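Local coordinates for regulator of nonsense transcripts 2 (Homo sapiens, PDB 4CEM), which acts in nonsense-mediated mRNA decay, the fragment here being the first of its three MIF4G domains, at residues 47-50 and 54-57; 177-182 and 237-242. All coordinates share one frame; numbering follows the deposited sequence.

Contact 1: residues 47-50 and 54-57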
ATOM      1  N   ARG A  47     -12.904 -34.613   9.554  1.00 53.94           N
ATOM      2  CA  ARG A  47     -12.308 -35.323   8.430  1.00 55.18           C
ATOM      3  C   ARG A  47     -11.054 -34.669   7.874  1.00 51.74           C
ATOM      4  O   ARG A  47     -10.387 -35.261   7.035  1.00 51.85           O
ATOM      5  CB  ARG A  47     -13.312 -35.467   7.300  1.00 58.85           C
ATOM      6  CG  ARG A  47     -14.575 -36.200   7.686  1.00 64.59           C
ATOM      7  CD  ARG A  47     -15.297 -36.661   6.434  1.00 71.34           C
ATOM      8  NE  ARG A  47     -16.728 -36.392   6.504  1.00 80.92           N
ATOM      9  CZ  ARG A  47     -17.554 -36.397   5.456  1.00 87.10           C
ATOM     10  NH1 ARG A  47     -17.104 -36.664   4.228  1.00 87.41           N
ATOM     11  NH2 ARG A  47     -18.847 -36.141   5.643  1.00 89.45           N
ATOM     12  N   LEU A  48     -10.750 -33.446   8.292  1.00 48.91           N
ATOM     13  CA  LEU A  48      -9.473 -32.841   7.943  1.00 48.37           C
ATOM     14  C   LEU A  48      -8.518 -33.261   9.045  1.00 50.34           C
ATOM     15  O   LEU A  48      -8.962 -33.697  10.111  1.00 50.76           O
ATOM     16  CB  LEU A  48      -9.593 -31.321   7.837  1.00 47.62           C
ATOM     17  CG  LEU A  48     -10.666 -30.806   6.860  1.00 45.53           C
ATOM     18  CD1 LEU A  48     -10.644 -29.291   6.810  1.00 43.38           C
ATOM     19  CD2 LEU A  48     -10.496 -31.383   5.460  1.00 43.46           C
ATOM     20  N   ASP A  49      -7.216 -33.157   8.807  1.00 50.56           N
ATOM     21  CA  ASP A  49      -6.273 -33.682   9.782  1.00 52.74           C
ATOM     22  C   ASP A  49      -5.691 -32.587  10.680  1.00 51.05           C
ATOM     23  O   ASP A  49      -5.315 -31.514  10.210  1.00 50.87           O
ATOM     24  CB  ASP A  49      -5.193 -34.534   9.102  1.00 54.63           C
ATOM     25  CG  ASP A  49      -3.933 -33.787   8.848  1.00 57.78           C
ATOM     26  OD1 ASP A  49      -4.016 -32.708   8.229  1.00 64.38           O
ATOM     27  OD2 ASP A  49      -2.863 -34.280   9.263  1.00 59.60           O
ATOM     28  N   SER A  50      -5.637 -32.886  11.978  1.00 51.09           N
ATOM     29  CA  SER A  50      -5.158 -31.955  13.001  1.00 49.19           C
ATOM     30  C   SER A  50      -3.710 -32.197  13.401  1.00 47.97           C
ATOM     31  O   SER A  50      -3.264 -31.662  14.411  1.00 49.24           O
ATOM     32  CB  SER A  50      -6.004 -32.098  14.265  1.00 47.35           C
ATOM     33  OG  SER A  50      -7.363 -32.273  13.946  1.00 46.24           O
ATOM     34  N   LYS A  54       1.946 -31.487  10.503  1.00 50.43           N
ATOM     35  CA  LYS A  54       1.511 -30.880   9.246  1.00 51.34           C
ATOM     36  C   LYS A  54       1.046 -29.444   9.429  1.00 47.48           C
ATOM     37  O   LYS A  54       1.453 -28.555   8.683  1.00 44.99           O
ATOM     38  CB  LYS A  54       0.431 -31.734   8.575  1.00 53.65           C
ATOM     39  CG  LYS A  54       0.928 -33.141   8.284  1.00 57.14           C
ATOM     40  CD  LYS A  54       0.551 -33.675   6.915  1.00 61.76           C
ATOM     41  CE  LYS A  54       1.532 -34.763   6.488  1.00 64.41           C
ATOM     42  NZ  LYS A  54       1.000 -35.629   5.400  1.00 68.03           N
ATOM     43  N   ASN A  55       0.219 -29.213  10.436  1.00 44.98           N
ATOM     44  CA  ASN A  55      -0.231 -27.857  10.724  1.00 44.68           C
ATOM     45  C   ASN A  55       0.906 -26.909  11.057  1.00 44.66           C
ATOM     46  O   ASN A  55       0.860 -25.738  10.689  1.00 47.04           O
ATOM     47  CB  ASN A  55      -1.271 -27.852  11.837  1.00 43.28           C
ATOM     48  CG  ASN A  55      -2.644 -28.219  11.329  1.00 42.93           C
ATOM     49  OD1 ASN A  55      -3.452 -27.343  11.030  1.00 42.87           O
ATOM     50  ND2 ASN A  55      -2.906 -29.513  11.196  1.00 42.79           N
ATOM     51  N   THR A  56       1.936 -27.414  11.728  1.00 44.85           N
ATOM     52  CA  THR A  56       3.094 -26.585  12.068  1.00 43.12           C
ATOM     53  C   THR A  56       3.908 -26.319  10.819  1.00 39.95           C
ATOM     54  O   THR A  56       4.349 -25.195  10.600  1.00 40.22           O
ATOM     55  CB  THR A  56       3.977 -27.234  13.154  1.00 42.41           C
ATOM     56  OG1 THR A  56       3.164 -27.523  14.300  1.00 42.71           O
ATOM     57  CG2 THR A  56       5.110 -26.294  13.554  1.00 39.44           C
ATOM     58  N   ALA A  57       4.090 -27.348   9.997  1.00 38.41           N
ATOM     59  CA  ALA A  57       4.771 -27.188   8.712  1.00 38.66           C
ATOM     60  C   ALA A  57       4.091 -26.086   7.906  1.00 39.95           C
ATOM     61  O   ALA A  57       4.749 -25.164   7.411  1.00 39.94           O
ATOM     62  CB  ALA A  57       4.761 -28.491   7.934  1.00 36.06           C
TER
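Asn55 reaches back from helix 52-61 to the backbone of Asp49 in the preceding loop. The contact lies at the N-terminal end of helix 52-61 in an all-helical MIF4G domain, where Ser51 OG is also hydrogen-bonded to Lys54 N. The CG of Asn55 lies beside the backbone N and anti to the carbonyl carbon, chi1 -80°, which places the amide on the side facing the loop. The stronger partner of Asn55 ND2 is Ser51 O; a second bond runs from Asn55 ND2 to Asp49 O at 3.3 Å. In this second bond the N-H points fairly well at the oxygen, with an angle of 151°. The acceptor lies in the plane of the Asn55 amide, but the donor is tilted 24° from the carbonyl plane of Asp49. One amide nitrogen thus joins two carbonyls of the loop, which should help to fix the rotation of the buried amide. Leu82 and Tyr85 pack against Asn55. Asp49 is itself held by backbone bonds to Gly79 and Asn81, so this loop also joins the C-terminal end of helix 70-79 and the loop that follows it.

Lys54 makes a looser contact beside this bond. Its aliphatic part, not its amine, meets the carboxylate of Asp49, and the two side chains cross at about a right angle. The Lys54 chain bends at chi2 and carries the amine off from the loop. Asp49 OD2 and Lys54 NZ stay 5.6 Å apart. The opposite charges may attract weakly, but they form no salt bridge. The pair comes nearest at Asp49 OD2 to Lys54 CG, 4.1 Å.

Contact 2: residues 177-182 and 237-242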
ATOM      1  N   ASN A 177       0.382   8.802  11.134  1.00 66.54           N
ATOM      2  CA  ASN A 177       1.779   8.763  11.568  1.00 68.15           C
ATOM      3  C   ASN A 177       2.731   9.198  10.464  1.00 71.81           C
ATOM      4  O   ASN A 177       3.680   9.949  10.710  1.00 73.74           O
ATOM      5  CB  ASN A 177       2.158   7.369  12.069  1.00 65.89           C
ATOM      6  CG  ASN A 177       1.394   6.970  13.314  1.00 64.51           C
ATOM      7  OD1 ASN A 177       1.321   5.794  13.654  1.00 64.75           O
ATOM      8  ND2 ASN A 177       0.805   7.948  13.993  1.00 63.73           N
ATOM      9  N   ILE A 178       2.467   8.730   9.251  1.00 73.02           N
ATOM     10  CA  ILE A 178       3.247   9.131   8.090  1.00 73.40           C
ATOM     11  C   ILE A 178       3.146  10.642   7.853  1.00 76.27           C
ATOM     12  O   ILE A 178       4.161  11.307   7.648  1.00 77.91           O
ATOM     13  CB  ILE A 178       2.803   8.367   6.830  1.00 72.49           C
ATOM     14  CG1 ILE A 178       3.422   6.959   6.803  1.00 71.85           C
ATOM     15  CG2 ILE A 178       3.195   9.140   5.579  1.00 72.58           C
ATOM     16  CD1 ILE A 178       2.716   5.939   7.669  1.00 69.05           C
ATOM     17  N   ILE A 179       1.930  11.180   7.889  1.00 80.23           N
ATOM     18  CA  ILE A 179       1.727  12.631   7.765  1.00 85.38           C
ATOM     19  C   ILE A 179       2.531  13.401   8.814  1.00 87.93           C
ATOM     20  O   ILE A 179       3.200  14.387   8.492  1.00 91.08           O
ATOM     21  CB  ILE A 179       0.228  13.022   7.856  1.00 86.34           C
ATOM     22  CG1 ILE A 179      -0.368  13.152   6.451  1.00 87.31           C
ATOM     23  CG2 ILE A 179       0.040  14.338   8.597  1.00 82.85           C
ATOM     24  CD1 ILE A 179      -1.886  13.113   6.440  1.00 87.15           C
ATOM     25  N   ASN A 180       2.474  12.933  10.058  1.00 87.04           N
ATOM     26  CA  ASN A 180       3.200  13.566  11.154  1.00 84.93           C
ATOM     27  C   ASN A 180       4.700  13.292  11.101  1.00 83.46           C
ATOM     28  O   ASN A 180       5.506  14.171  11.419  1.00 82.06           O
ATOM     29  CB  ASN A 180       2.612  13.124  12.493  1.00 84.94           C
ATOM     30  CG  ASN A 180       1.194  13.629  12.690  1.00 85.53           C
ATOM     31  OD1 ASN A 180       0.895  14.784  12.388  1.00 84.55           O
ATOM     32  ND2 ASN A 180       0.313  12.768  13.190  1.00 84.29           N
ATOM     33  N   ALA A 181       5.069  12.083  10.688  1.00 79.25           N
ATOM     34  CA  ALA A 181       6.472  11.738  10.492  1.00 80.18           C
ATOM     35  C   ALA A 181       7.116  12.584   9.390  1.00 84.37           C
ATOM     36  O   ALA A 181       8.274  12.981   9.516  1.00 84.59           O
ATOM     37  CB  ALA A 181       6.617  10.260  10.167  1.00 78.58           C
ATOM     38  N   ASP A 182       6.363  12.865   8.323  1.00 85.99           N
ATOM     39  CA  ASP A 182       6.917  13.496   7.123  1.00 87.03           C
ATOM     40  C   ASP A 182       6.412  14.919   6.890  1.00 91.92           C
ATOM     41  O   ASP A 182       5.527  15.152   6.065  1.00 89.88           O
ATOM     42  CB  ASP A 182       6.618  12.629   5.902  1.00 84.92           C
ATOM     43  CG  ASP A 182       7.482  11.388   5.840  1.00 86.31           C
ATOM     44  OD1 ASP A 182       8.011  10.961   6.887  1.00 87.83           O
ATOM     45  OD2 ASP A 182       7.646  10.841   4.729  1.00 82.51           O
ATOM     46  N   GLN A 237      -8.881  11.178   1.852  1.00 45.91           N
ATOM     47  CA  GLN A 237      -8.509  12.153   0.830  1.00 48.32           C
ATOM     48  C   GLN A 237      -7.905  13.401   1.466  1.00 46.89           C
ATOM     49  O   GLN A 237      -6.875  13.895   1.008  1.00 46.31           O
ATOM     50  CB  GLN A 237      -9.684  12.524  -0.081  1.00 50.79           C
ATOM     51  CG  GLN A 237      -9.240  13.336  -1.303  1.00 53.91           C
ATOM     52  CD  GLN A 237      -9.952  12.951  -2.591  1.00 57.61           C
ATOM     53  OE1 GLN A 237      -9.305  13.212  -3.727  1.00 61.12           O
ATOM     54  NE2 GLN A 237     -11.068  12.427  -2.568  1.00 58.40           N
ATOM     55  N   ASN A 238      -8.521  13.885   2.540  1.00 46.87           N
ATOM     56  CA  ASN A 238      -7.967  15.027   3.282  1.00 49.54           C
ATOM     57  C   ASN A 238      -6.509  14.816   3.711  1.00 49.23           C
ATOM     58  O   ASN A 238      -5.659  15.681   3.473  1.00 48.97           O
ATOM     59  CB  ASN A 238      -8.819  15.360   4.510  1.00 50.56           C
ATOM     60  CG  ASN A 238     -10.251  15.719   4.154  1.00 51.00           C
ATOM     61  OD1 ASN A 238     -10.562  16.061   3.005  1.00 49.91           O
ATOM     62  ND2 ASN A 238     -11.136  15.637   5.142  1.00 51.60           N
ATOM     63  N   LEU A 239      -6.220  13.667   4.321  1.00 50.44           N
ATOM     64  CA  LEU A 239      -4.846  13.349   4.744  1.00 52.04           C
ATOM     65  C   LEU A 239      -3.881  13.404   3.565  1.00 51.89           C
ATOM     66  O   LEU A 239      -2.810  14.008   3.654  1.00 51.90           O
ATOM     67  CB  LEU A 239      -4.771  11.970   5.406  1.00 53.08           C
ATOM     68  CG  LEU A 239      -5.437  11.811   6.776  1.00 56.96           C
ATOM     69  CD1 LEU A 239      -5.177  10.410   7.313  1.00 57.84           C
ATOM     70  CD2 LEU A 239      -4.960  12.865   7.773  1.00 57.75           C
ATOM     71  N   LEU A 240      -4.272  12.791   2.456  1.00 51.25           N
ATOM     72  CA  LEU A 240      -3.408  12.734   1.281  1.00 52.56           C
ATOM     73  C   LEU A 240      -3.096  14.123   0.711  1.00 52.52           C
ATOM     74  O   LEU A 240      -1.958  14.389   0.336  1.00 52.54           O
ATOM     75  CB  LEU A 240      -4.023  11.829   0.211  1.00 51.67           C
ATOM     76  CG  LEU A 240      -4.091  10.354   0.622  1.00 51.52           C
ATOM     77  CD1 LEU A 240      -5.065   9.597  -0.267  1.00 50.42           C
ATOM     78  CD2 LEU A 240      -2.709   9.717   0.581  1.00 49.02           C
ATOM     79  N   LYS A 241      -4.097  15.000   0.656  1.00 54.83           N
ATOM     80  CA  LYS A 241      -3.897  16.372   0.160  1.00 58.77           C
ATOM     81  C   LYS A 241      -3.009  17.168   1.094  1.00 58.33           C
ATOM     82  O   LYS A 241      -2.119  17.897   0.662  1.00 58.17           O
ATOM     83  CB  LYS A 241      -5.237  17.099  -0.030  1.00 61.72           C
ATOM     84  CG  LYS A 241      -5.706  17.132  -1.481  1.00 66.50           C
ATOM     85  CD  LYS A 241      -7.193  16.839  -1.634  1.00 69.21           C
ATOM     86  CE  LYS A 241      -7.582  16.711  -3.102  1.00 70.99           C
ATOM     87  NZ  LYS A 241      -8.969  16.194  -3.258  1.00 75.15           N
ATOM     88  N   GLU A 242      -3.272  17.011   2.382  1.00 60.76           N
ATOM     89  CA  GLU A 242      -2.485  17.632   3.429  1.00 61.13           C
ATOM     90  C   GLU A 242      -1.032  17.159   3.368  1.00 59.73           C
ATOM     91  O   GLU A 242      -0.110  17.959   3.520  1.00 61.42           O
ATOM     92  CB  GLU A 242      -3.107  17.284   4.771  1.00 63.00           C
ATOM     93  CG  GLU A 242      -2.614  18.090   5.942  1.00 65.31           C
ATOM     94  CD  GLU A 242      -3.144  17.520   7.236  1.00 70.44           C
ATOM     95  OE1 GLU A 242      -4.331  17.126   7.261  1.00 72.34           O
ATOM     96  OE2 GLU A 242      -2.374  17.446   8.216  1.00 75.24           O
TER
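Ile179 of helix 164-181 meets Leu239 of helix 230-259, and the two helices pack here inside the helical MIF4G domain. The apolar contact comes first. CD1 of Ile179 is the atom that touches. Ile179 CD1 lies 3.3 Å from Leu239 CB, at the base of that side chain. Ile179 CD1 is 3.4 Å from Leu239 CD2. The Ile179 chain is extended toward CD1, chi2 163°, so its methyl end is the part laid against the other helix. The two side chains cross at about a right angle. CD1 also faces the backbone carbonyl of Leu239. Leu239 has further neighbours on helix 164-181, Tyr172 and Leu175, and Ile179 also touches Tyr243. An alanine in place of Ile179 would lack CG1, CG2 and CD1, and would probably open a gap beside Leu239 CB and CD2, though Tyr172 and Leu175 would still touch Leu239.

The polar neighbours lie at the margin. Glu242 has CG anti to the backbone N, chi1 -167°, and runs extended from there. This carries the exposed carboxylate across Ile179, where OE2 of Glu242 comes within 4.0 Å of Ile179 CG2, a van der Waals approach.

One side-chain hydrogen bond lies within helix 230-259. Lys241 NZ donates to Gln237 OE1 at 3.0 Å, one turn back, from above the carbonyl plane. Lys241 points away from Ile179, so this bond belongs to another face of the helix.

The join between these segments therefore rests on the shape and burial of aliphatic groups, and the one charge that reaches it stays at the exposed edge.

From the N terminus, the chain reaches contact 1 just after helix 42-46. Contact 1 closes a very short loop, with three residues between 47-50 and 54-57, and ties the loop before helix 52-61 to the first turns of that helix. The chain then runs through helices 70-79 to 143-158 before helix 164-181 opens contact 2. This second contact closes a longer loop of 54 residues, which includes helices 189-204 and 209-218, and joins helix 164-181 to helix 230-259. The two contacts follow one another in series and neither nest nor cross. The centres of contact 1 and contact 2 are about 44 Å apart, on opposite sides of the chain's centre. One is local, the other joins distant helices.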